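Local coordinates for Lmo0547 protein (Listeria monocytogenes, PDB 4R9N) that probably acts as a DNA-binding transcriptional regulator of the SorC family, the portion present here being its putative sugar-binding domain, at residues N35-S46 and R64-F72; L17-M28 and I240-A250. One frame throughout, in Å; residues are numbered along the deposited sequence.

Contact 1 (N35-S46 and R64-F72); sequences NFLAKEAAYTLS and RKFANEFPF
Phe66 swings its CG opposite to the backbone N (chi1 167°), which carries the ring across to Ala38, Ala41, Ala42 and Leu45 of the neighbouring helix; Glu69, with CG opposite to its carbonyl carbon and the chain bent at chi2, brings its carboxylate alongside Lys39. Both are knobs in holes of helix 35-46, Glu69 in the one formed by Asn35, Ala38, Lys39 and Ala42. The helices belong to the alpha/beta fold of the putative sugar-binding domain, where they lie beside each other against the parallel sheet. Their axes cross at -57°. They come within 7.9 Å, a closeness that alanine suits. Ala38 CB meets Lys65 CB at 3.7 Å, and Ala42 CB rests on Glu69 O and Phe70 CA. Ala41 O lies at the edge of the Phe66 ring, 3.7 Å from CE1, while Leu45 CD1 touches the same CE1 and its side chain crosses the ring's at about a right angle. On the sheet side Leu221 packs against Phe66, so aromatic bulk sits where the core is buried. Further along, Ser46 CB touches both Phe70 CZ and Pro71 CG. Long, flexible charged chains suit the solvent-facing margin of the contact. Lys39 NZ forms a salt bridge of 3.0 Å with Glu69 OE1, approaching on the syn side but 30° out of the carboxylate plane. A water donates to Glu69 OE2 and, weakly, to Asn35 OD1. That amide oxygen also accepts from Lys65 NZ, 2.8 Å away and in the carbonyl plane.

Contact 2 (L17-M28 and I240-A250); sequences LEEAIVVATHDM and IDVIVITDRMA
The Arg248 guanidinium, in the conformer described, has Thr25 OG1 over one face, 4.0 Å above the plane and centred on it, and Met28 O near its edge. NH1 donates to Met28 O at 2.7 Å, from above the carbonyl plane, and NH2 adds a weak bond, so a long arginine can tie down the loop after strand 19-23. Thr25 OG1 itself donates to the syn lone pair of Asp247 OD1 at 2.8 Å; its chi1 of 53° tucks the hydroxyl between backbone N and carbonyl carbon, while CG2 meets Thr246 CG2. Strands 19-23 and 242-246 pair in parallel, as in Ile21 N to Ile243 O, 2.8 Å and nearly straight at 178°. Beta-branched residues suit both faces: Ile21 lies alongside Val244, CD1 to CG2 3.8 Å, on the side covered by helix 30-49; on the other, small Ala20 sits against Ile243, facing helices 3-15 and 228-236. At the N-terminal end of the strands Leu17 CD1 packs on Ile243 CG1. Glu18 and Glu19, at the edge, pair with Arg48. Thr246 ends its strand as N-cap, OG1 accepting from Met249 N at 3.1 Å. A parallel edge pair whose inner strand runs directly into a helix, with helices on both sheet faces, fits a Rossmann-like alpha/beta/alpha sandwich.

How the contacts relate
Helix 30-49 joins the two contacts: it follows strand 19-23 in the chain and lies across the sheet that contact 2 borders. Phe36, which points away from the partner helix of contact 1, and Leu37, which does not touch it, reach Val23, Met28 and Val244 of contact 2, so one helix serves both. Each contact is partly buried, with an apolar interior and polar outer parts. Contact 1 joins two helices through side chains, small alanines and aromatic rings inside and a salt bridge on its outer side. Contact 2 depends chiefly on backbone hydrogen bonds at the sheet edge, buries more surface (912 against 541 Å²), and brings together segments near the two chain ends.

Contact 1 (N35-S46 and R64-F72)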
loop_
_atom_site.group_PDB
_atom_site.type_symbol
_atom_site.label_atom_id
_atom_site.label_comp_id
_atom_site.label_asym_id
_atom_site.label_seq_id
_atom_site.Cartn_x
_atom_site.Cartn_y
_atom_site.Cartn_z
ATOM N N ASN A 35 4.459 -11.110 10.536
ATOM C CA ASN A 35 5.096 -10.308 11.581
ATOM C C ASN A 35 6.621 -10.095 11.380
ATOM O O ASN A 35 7.152 -9.019 11.611
ATOM C CB ASN A 35 4.849 -10.885 12.981
ATOM C CG ASN A 35 3.378 -10.828 13.362
ATOM O OD1 ASN A 35 2.721 -9.819 13.131
ATOM N ND2 ASN A 35 2.837 -11.922 13.860
ATOM N N PHE A 36 7.293 -11.151 10.940
ATOM C CA PHE A 36 8.686 -11.098 10.666
ATOM C C PHE A 36 8.948 -10.177 9.454
ATOM O O PHE A 36 9.877 -9.348 9.502
ATOM C CB PHE A 36 9.162 -12.543 10.370
ATOM C CG PHE A 36 10.611 -12.645 10.078
ATOM C CD1 PHE A 36 11.542 -12.184 10.969
ATOM C CD2 PHE A 36 11.046 -13.161 8.886
ATOM C CE1 PHE A 36 12.889 -12.272 10.683
ATOM C CE2 PHE A 36 12.413 -13.267 8.621
ATOM C CZ PHE A 36 13.317 -12.802 9.508
ATOM N N LEU A 37 8.127 -10.302 8.411
ATOM C CA LEU A 37 8.202 -9.391 7.225
ATOM C C LEU A 37 8.051 -7.947 7.655
ATOM O O LEU A 37 8.836 -7.096 7.229
ATOM C CB LEU A 37 7.166 -9.768 6.207
ATOM C CG LEU A 37 7.062 -8.956 4.944
ATOM C CD1 LEU A 37 8.327 -9.025 4.118
ATOM C CD2 LEU A 37 5.912 -9.545 4.129
ATOM N N ALA A 38 7.098 -7.671 8.545
ATOM C CA ALA A 38 6.934 -6.305 9.053
ATOM C C ALA A 38 8.148 -5.773 9.780
ATOM O O ALA A 38 8.544 -4.589 9.598
ATOM C CB ALA A 38 5.680 -6.181 9.902
ATOM N N LYS A 39 8.700 -6.588 10.622
ATOM C CA LYS A 39 9.855 -6.232 11.402
ATOM C C LYS A 39 11.061 -5.942 10.526
ATOM O O LYS A 39 11.787 -4.916 10.687
ATOM C CB LYS A 39 10.192 -7.399 12.314
ATOM C CG LYS A 39 11.270 -7.094 13.298
ATOM C CD LYS A 39 11.387 -8.209 14.329
ATOM C CE LYS A 39 11.986 -7.667 15.615
ATOM N NZ LYS A 39 10.883 -7.005 16.376
ATOM N N GLU A 40 11.261 -6.809 9.544
ATOM C CA GLU A 40 12.408 -6.611 8.634
ATOM C C GLU A 40 12.198 -5.483 7.650
ATOM O O GLU A 40 13.198 -4.770 7.315
ATOM C CB GLU A 40 12.764 -7.908 7.946
ATOM C CG GLU A 40 13.271 -8.903 9.001
ATOM C CD GLU A 40 14.535 -8.421 9.748
ATOM O OE1 GLU A 40 15.395 -7.787 9.124
ATOM O OE2 GLU A 40 14.640 -8.638 10.982
ATOM N N ALA A 41 10.939 -5.254 7.257
ATOM C CA ALA A 41 10.619 -4.118 6.444
ATOM C C ALA A 41 10.879 -2.841 7.175
ATOM O O ALA A 41 11.434 -1.902 6.574
ATOM C CB ALA A 41 9.195 -4.156 5.938
ATOM N N ALA A 42 10.493 -2.783 8.449
ATOM C CA ALA A 42 10.741 -1.584 9.202
ATOM C C ALA A 42 12.248 -1.286 9.268
ATOM O O ALA A 42 12.680 -0.130 9.115
ATOM C CB ALA A 42 10.154 -1.687 10.562
ATOM N N TYR A 43 13.028 -2.312 9.511
ATOM C CA TYR A 43 14.473 -2.158 9.670
ATOM C C TYR A 43 15.089 -1.669 8.387
ATOM O O TYR A 43 15.793 -0.644 8.385
ATOM C CB TYR A 43 15.111 -3.442 10.117
ATOM C CG TYR A 43 16.625 -3.410 10.084
ATOM C CD1 TYR A 43 17.361 -2.542 10.898
ATOM C CD2 TYR A 43 17.288 -4.199 9.214
ATOM C CE1 TYR A 43 18.742 -2.486 10.852
ATOM C CE2 TYR A 43 18.654 -4.168 9.154
ATOM C CZ TYR A 43 19.391 -3.311 9.969
ATOM O OH TYR A 43 20.787 -3.321 9.855
ATOM N N THR A 44 14.810 -2.338 7.283
ATOM C CA THR A 44 15.413 -1.982 6.043
ATOM C C THR A 44 14.899 -0.695 5.447
ATOM O O THR A 44 15.700 0.149 4.962
ATOM C CB THR A 44 15.266 -3.083 5.021
ATOM O OG1 THR A 44 15.961 -4.225 5.512
ATOM C CG2 THR A 44 15.892 -2.651 3.696
ATOM N N LEU A 45 13.579 -0.485 5.514
ATOM C CA LEU A 45 13.017 0.717 4.947
ATOM C C LEU A 45 13.296 1.989 5.743
ATOM O O LEU A 45 13.351 3.057 5.126
ATOM C CB LEU A 45 11.532 0.573 4.666
ATOM C CG LEU A 45 11.122 -0.547 3.672
ATOM C CD1 LEU A 45 9.599 -0.595 3.596
ATOM C CD2 LEU A 45 11.674 -0.403 2.253
ATOM N N SER A 46 13.571 1.873 7.046
ATOM C CA SER A 46 13.938 3.055 7.856
ATOM C C SER A 46 15.158 3.713 7.233
ATOM O O SER A 46 15.267 4.944 7.181
ATOM C CB SER A 46 14.223 2.687 9.328
ATOM O OG SER A 46 15.291 1.782 9.367
ATOM N N ARG A 64 -0.030 -1.415 9.130
ATOM C CA ARG A 64 -0.162 -1.245 10.590
ATOM C C ARG A 64 0.973 -1.993 11.344
ATOM O O ARG A 64 1.637 -1.444 12.222
ATOM C CB ARG A 64 -1.537 -1.651 11.034
ATOM C CG ARG A 64 -1.701 -1.623 12.538
ATOM C CD ARG A 64 -1.931 -0.175 12.943
ATOM N NE ARG A 64 -0.748 0.394 13.470
ATOM C CZ ARG A 64 -0.627 1.628 13.918
ATOM N NH1 ARG A 64 0.538 1.947 14.459
ATOM N NH2 ARG A 64 -1.620 2.516 13.812
ATOM N N LYS A 65 1.222 -3.250 10.963
ATOM C CA LYS A 65 2.320 -3.994 11.526
ATOM C C LYS A 65 3.694 -3.325 11.293
ATOM O O LYS A 65 4.531 -3.226 12.194
ATOM C CB LYS A 65 2.275 -5.445 11.012
ATOM C CG LYS A 65 1.160 -6.265 11.643
ATOM C CD LYS A 65 0.965 -7.627 10.985
ATOM C CE LYS A 65 -0.187 -8.422 11.647
ATOM N NZ LYS A 65 0.134 -8.705 13.079
ATOM N N PHE A 66 3.934 -2.906 10.069
ATOM C CA PHE A 66 5.144 -2.132 9.724
ATOM C C PHE A 66 5.308 -0.972 10.661
ATOM O O PHE A 66 6.377 -0.729 11.222
ATOM C CB PHE A 66 5.052 -1.691 8.272
ATOM C CG PHE A 66 6.041 -0.651 7.861
ATOM C CD1 PHE A 66 7.353 -0.988 7.540
ATOM C CD2 PHE A 66 5.655 0.669 7.759
ATOM C CE1 PHE A 66 8.242 -0.013 7.120
ATOM C CE2 PHE A 66 6.544 1.632 7.358
ATOM C CZ PHE A 66 7.847 1.278 7.052
ATOM N N ALA A 67 4.251 -0.204 10.806
ATOM C CA ALA A 67 4.318 0.962 11.710
ATOM C C ALA A 67 4.575 0.606 13.175
ATOM O O ALA A 67 5.301 1.283 13.853
ATOM C CB ALA A 67 3.073 1.827 11.541
ATOM N N ASN A 68 4.019 -0.492 13.664
ATOM C CA ASN A 68 4.222 -0.891 15.019
ATOM C C ASN A 68 5.691 -1.256 15.209
ATOM O O ASN A 68 6.235 -1.032 16.310
ATOM C CB ASN A 68 3.332 -2.141 15.340
ATOM C CG ASN A 68 1.845 -1.799 15.462
ATOM O OD1 ASN A 68 1.431 -0.647 15.517
ATOM N ND2 ASN A 68 1.039 -2.822 15.480
ATOM N N GLU A 69 6.292 -1.867 14.165
ATOM C CA GLU A 69 7.684 -2.330 14.262
ATOM C C GLU A 69 8.710 -1.216 14.012
ATOM O O GLU A 69 9.927 -1.397 14.220
ATOM C CB GLU A 69 7.946 -3.476 13.276
ATOM C CG GLU A 69 7.131 -4.750 13.534
ATOM C CD GLU A 69 7.651 -5.562 14.690
ATOM O OE1 GLU A 69 8.705 -5.238 15.296
ATOM O OE2 GLU A 69 6.958 -6.540 14.988
ATOM N N PHE A 70 8.253 -0.078 13.523
ATOM C CA PHE A 70 9.129 0.992 13.108
ATOM C C PHE A 70 9.941 1.561 14.273
ATOM O O PHE A 70 9.426 1.686 15.415
ATOM C CB PHE A 70 8.302 2.073 12.405
ATOM C CG PHE A 70 9.097 2.932 11.510
ATOM C CD1 PHE A 70 9.383 2.496 10.217
ATOM C CD2 PHE A 70 9.636 4.140 11.951
ATOM C CE1 PHE A 70 10.176 3.250 9.393
ATOM C CE2 PHE A 70 10.439 4.902 11.132
ATOM C CZ PHE A 70 10.678 4.473 9.834
ATOM N N PRO A 71 11.220 1.883 14.024
ATOM C CA PRO A 71 12.088 2.309 15.126
ATOM C C PRO A 71 11.858 3.759 15.530
ATOM O O PRO A 71 11.144 4.528 14.837
ATOM C CB PRO A 71 13.510 2.121 14.550
ATOM C CG PRO A 71 13.303 2.468 13.104
ATOM C CD PRO A 71 12.022 1.676 12.801
ATOM N N PHE A 72 12.444 4.154 16.666
ATOM C CA PHE A 72 12.284 5.525 17.151
ATOM C C PHE A 72 13.449 6.419 16.789
ATOM O O PHE A 72 14.086 7.003 17.632
ATOM C CB PHE A 72 12.103 5.541 18.675
ATOM C CG PHE A 72 10.864 4.831 19.125
ATOM C CD1 PHE A 72 10.830 3.466 19.155
ATOM C CD2 PHE A 72 9.743 5.549 19.491
ATOM C CE1 PHE A 72 9.680 2.810 19.571
ATOM C CE2 PHE A 72 8.585 4.907 19.877
ATOM C CZ PHE A 72 8.569 3.536 19.898
HETATM O O HOH W 1 4.122 -6.807 13.674
#

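Contact 2 (L17-M28 and I240-A250)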
loop_
_atom_site.group_PDB
_atom_site.type_symbol
_atom_site.label_atom_id
_atom_site.label_comp_id
_atom_site.label_asym_id
_atom_site.label_seq_id
_atom_site.Cartn_x
_atom_site.Cartn_y
_atom_site.Cartn_z
ATOM N N LEU A 17 12.172 -4.283 -11.306
ATOM C CA LEU A 17 12.215 -3.492 -10.088
ATOM C C LEU A 17 13.509 -2.740 -9.841
ATOM O O LEU A 17 14.612 -3.155 -10.205
ATOM C CB LEU A 17 11.911 -4.361 -8.868
ATOM C CG LEU A 17 10.581 -5.146 -9.001
ATOM C CD1 LEU A 17 10.530 -6.312 -8.037
ATOM C CD2 LEU A 17 9.384 -4.228 -8.821
ATOM N N GLU A 18 13.377 -1.644 -9.123
ATOM C CA GLU A 18 14.517 -0.948 -8.557
ATOM C C GLU A 18 15.193 -1.838 -7.491
ATOM O O GLU A 18 16.458 -1.964 -7.432
ATOM C CB GLU A 18 14.021 0.389 -7.986
ATOM C CG GLU A 18 15.049 1.253 -7.288
ATOM C CD GLU A 18 14.419 2.488 -6.639
ATOM O OE1 GLU A 18 13.291 2.879 -7.026
ATOM O OE2 GLU A 18 15.034 3.049 -5.710
ATOM N N GLU A 19 14.394 -2.461 -6.642
ATOM C CA GLU A 19 14.909 -3.331 -5.608
ATOM C C GLU A 19 13.897 -4.340 -5.110
ATOM O O GLU A 19 12.704 -4.043 -4.998
ATOM C CB GLU A 19 15.439 -2.525 -4.407
ATOM C CG GLU A 19 16.142 -3.428 -3.382
ATOM C CD GLU A 19 16.685 -2.716 -2.151
ATOM O OE1 GLU A 19 16.349 -1.523 -1.923
ATOM O OE2 GLU A 19 17.492 -3.348 -1.388
ATOM N N ALA A 20 14.364 -5.528 -4.779
ATOM C CA ALA A 20 13.557 -6.539 -4.105
ATOM C C ALA A 20 14.241 -6.914 -2.804
ATOM O O ALA A 20 15.446 -7.213 -2.799
ATOM C CB ALA A 20 13.298 -7.739 -5.022
ATOM N N ILE A 21 13.512 -6.827 -1.694
ATOM C CA ILE A 21 14.016 -7.243 -0.419
ATOM C C ILE A 21 13.307 -8.535 0.000
ATOM O O ILE A 21 12.060 -8.557 0.111
ATOM C CB ILE A 21 13.733 -6.152 0.615
ATOM C CG1 ILE A 21 14.467 -4.864 0.212
ATOM C CG2 ILE A 21 14.129 -6.683 1.985
ATOM C CD1 ILE A 21 13.777 -3.586 0.697
ATOM N N VAL A 22 14.047 -9.627 0.073
ATOM C CA VAL A 22 13.439 -10.913 0.292
ATOM C C VAL A 22 13.857 -11.372 1.656
ATOM O O VAL A 22 15.053 -11.427 1.976
ATOM C CB VAL A 22 13.854 -12.002 -0.737
ATOM C CG1 VAL A 22 13.181 -13.291 -0.379
ATOM C CG2 VAL A 22 13.444 -11.625 -2.137
ATOM N N VAL A 23 12.874 -11.809 2.421
ATOM C CA VAL A 23 13.057 -12.116 3.820
ATOM C C VAL A 23 13.027 -13.622 3.983
ATOM O O VAL A 23 12.108 -14.257 3.523
ATOM C CB VAL A 23 11.918 -11.409 4.627
ATOM C CG1 VAL A 23 11.796 -11.969 6.005
ATOM C CG2 VAL A 23 12.177 -9.898 4.658
ATOM N N ALA A 24 14.035 -14.190 4.633
ATOM C CA ALA A 24 14.134 -15.627 4.790
ATOM C C ALA A 24 13.263 -16.084 5.923
ATOM O O ALA A 24 13.436 -15.652 7.034
ATOM C CB ALA A 24 15.580 -16.061 5.040
ATOM N N THR A 25 12.313 -16.954 5.630
ATOM C CA THR A 25 11.465 -17.507 6.647
ATOM C C THR A 25 12.065 -18.863 6.984
ATOM O O THR A 25 12.474 -19.621 6.092
ATOM C CB THR A 25 10.038 -17.722 6.140
ATOM O OG1 THR A 25 10.075 -18.486 4.940
ATOM C CG2 THR A 25 9.332 -16.388 5.846
ATOM N N HIS A 26 12.172 -19.176 8.258
ATOM C CA HIS A 26 12.711 -20.478 8.589
ATOM C C HIS A 26 11.485 -21.387 8.557
ATOM O O HIS A 26 11.132 -21.930 7.499
ATOM C CB HIS A 26 13.536 -20.450 9.903
ATOM C CG HIS A 26 13.858 -21.814 10.445
ATOM N ND1 HIS A 26 13.950 -22.079 11.798
ATOM C CD2 HIS A 26 14.056 -22.998 9.817
ATOM C CE1 HIS A 26 14.199 -23.364 11.978
ATOM N NE2 HIS A 26 14.266 -23.945 10.792
ATOM N N ASP A 27 10.786 -21.505 9.666
ATOM C CA ASP A 27 9.732 -22.514 9.762
ATOM C C ASP A 27 8.630 -21.742 10.407
ATOM O O ASP A 27 8.408 -21.870 11.598
ATOM C CB ASP A 27 10.168 -23.710 10.646
ATOM C CG ASP A 27 10.823 -24.883 9.844
ATOM O OD1 ASP A 27 10.235 -25.442 8.883
ATOM O OD2 ASP A 27 11.940 -25.309 10.226
HETATM N N MSE A 28 7.993 -20.896 9.610
HETATM C CA MSE A 28 6.907 -20.025 10.044
HETATM C C MSE A 28 5.627 -20.223 9.321
HETATM O O MSE A 28 5.602 -20.413 8.101
HETATM C CB MSE A 28 7.422 -18.613 9.706
HETATM C CG MSE A 28 8.584 -18.187 10.588
HETATM SE SE MSE A 28 9.275 -16.405 9.923
HETATM C CE MSE A 28 10.102 -15.885 11.575
ATOM N N ILE A 240 4.874 -0.573 -8.995
ATOM C CA ILE A 240 5.697 -0.831 -7.817
ATOM C C ILE A 240 7.143 -0.820 -8.238
ATOM O O ILE A 240 7.546 -1.458 -9.203
ATOM C CB ILE A 240 5.394 -2.208 -7.210
ATOM C CG1 ILE A 240 4.011 -2.215 -6.614
ATOM C CG2 ILE A 240 6.470 -2.653 -6.198
ATOM C CD1 ILE A 240 3.418 -3.610 -6.524
ATOM N N ASP A 241 7.949 -0.185 -7.421
ATOM C CA ASP A 241 9.407 -0.062 -7.633
ATOM C C ASP A 241 10.243 -0.949 -6.723
ATOM O O ASP A 241 11.317 -1.424 -7.126
ATOM C CB ASP A 241 9.821 1.398 -7.491
ATOM C CG ASP A 241 9.073 2.303 -8.467
ATOM O OD1 ASP A 241 9.216 2.055 -9.715
ATOM O OD2 ASP A 241 8.320 3.243 -8.020
ATOM N N VAL A 242 9.760 -1.187 -5.509
ATOM C CA VAL A 242 10.503 -1.910 -4.515
ATOM C C VAL A 242 9.469 -2.829 -3.850
ATOM O O VAL A 242 8.331 -2.388 -3.436
ATOM C CB VAL A 242 11.084 -0.938 -3.438
ATOM C CG1 VAL A 242 11.706 -1.713 -2.284
ATOM C CG2 VAL A 242 12.074 0.081 -4.057
ATOM N N ILE A 243 9.805 -4.077 -3.751
ATOM C CA ILE A 243 8.972 -5.020 -3.002
ATOM C C ILE A 243 9.695 -5.593 -1.842
ATOM O O ILE A 243 10.948 -5.837 -1.904
ATOM C CB ILE A 243 8.455 -6.200 -3.846
ATOM C CG1 ILE A 243 9.559 -6.982 -4.538
ATOM C CG2 ILE A 243 7.429 -5.729 -4.855
ATOM C CD1 ILE A 243 8.999 -8.278 -5.095
ATOM N N VAL A 244 8.961 -5.798 -0.758
ATOM C CA VAL A 244 9.444 -6.473 0.422
ATOM C C VAL A 244 8.507 -7.655 0.583
ATOM O O VAL A 244 7.288 -7.476 0.805
ATOM C CB VAL A 244 9.414 -5.598 1.700
ATOM C CG1 VAL A 244 10.096 -6.325 2.819
ATOM C CG2 VAL A 244 10.153 -4.281 1.443
ATOM N N ILE A 245 9.064 -8.850 0.391
ATOM C CA ILE A 245 8.320 -10.096 0.469
ATOM C C ILE A 245 9.147 -11.222 1.043
ATOM O O ILE A 245 10.370 -11.104 1.173
ATOM C CB ILE A 245 7.737 -10.562 -0.879
ATOM C CG1 ILE A 245 8.843 -10.840 -1.878
ATOM C CG2 ILE A 245 6.697 -9.555 -1.414
ATOM C CD1 ILE A 245 8.289 -11.498 -3.152
ATOM N N THR A 246 8.466 -12.307 1.361
ATOM C CA THR A 246 9.084 -13.468 1.936
ATOM C C THR A 246 9.708 -14.294 0.824
ATOM O O THR A 246 9.365 -14.169 -0.347
ATOM C CB THR A 246 8.093 -14.388 2.679
ATOM O OG1 THR A 246 7.085 -14.850 1.808
ATOM C CG2 THR A 246 7.485 -13.722 3.895
ATOM N N ASP A 247 10.607 -15.162 1.186
ATOM C CA ASP A 247 11.183 -16.068 0.163
ATOM C C ASP A 247 10.182 -17.069 -0.372
ATOM O O ASP A 247 10.250 -17.463 -1.549
ATOM C CB ASP A 247 12.468 -16.770 0.681
ATOM C CG ASP A 247 12.276 -17.474 1.973
ATOM O OD1 ASP A 247 11.128 -17.501 2.522
ATOM O OD2 ASP A 247 13.326 -18.026 2.455
ATOM N N ARG A 248 9.243 -17.478 0.479
ATOM C CA ARG A 248 8.124 -18.338 0.051
ATOM C C ARG A 248 7.266 -17.666 -1.049
ATOM O O ARG A 248 6.918 -18.296 -2.056
ATOM C CB ARG A 248 7.275 -18.694 1.269
ATOM C CG ARG A 248 6.505 -20.007 1.203
ATOM C CD ARG A 248 6.482 -20.685 2.573
ATOM N NE ARG A 248 6.146 -19.750 3.652
ATOM C CZ ARG A 248 6.364 -19.961 4.953
ATOM N NH1 ARG A 248 6.011 -19.038 5.829
ATOM N NH2 ARG A 248 6.900 -21.079 5.383
HETATM N N MSE A 249 6.939 -16.379 -0.860
HETATM C CA MSE A 249 6.185 -15.632 -1.847
HETATM C C MSE A 249 7.037 -15.439 -3.072
HETATM O O MSE A 249 6.530 -15.513 -4.172
HETATM C CB MSE A 249 5.817 -14.243 -1.337
HETATM C CG MSE A 249 5.140 -13.372 -2.379
HETATM SE SE MSE A 249 3.287 -13.974 -2.772
HETATM C CE MSE A 249 2.970 -14.522 -0.920
ATOM N N ALA A 250 8.318 -15.134 -2.893
ATOM C CA ALA A 250 9.198 -14.962 -4.049
ATOM C C ALA A 250 9.243 -16.227 -4.949
ATOM O O ALA A 250 9.185 -16.119 -6.184
ATOM C CB ALA A 250 10.564 -14.559 -3.606
#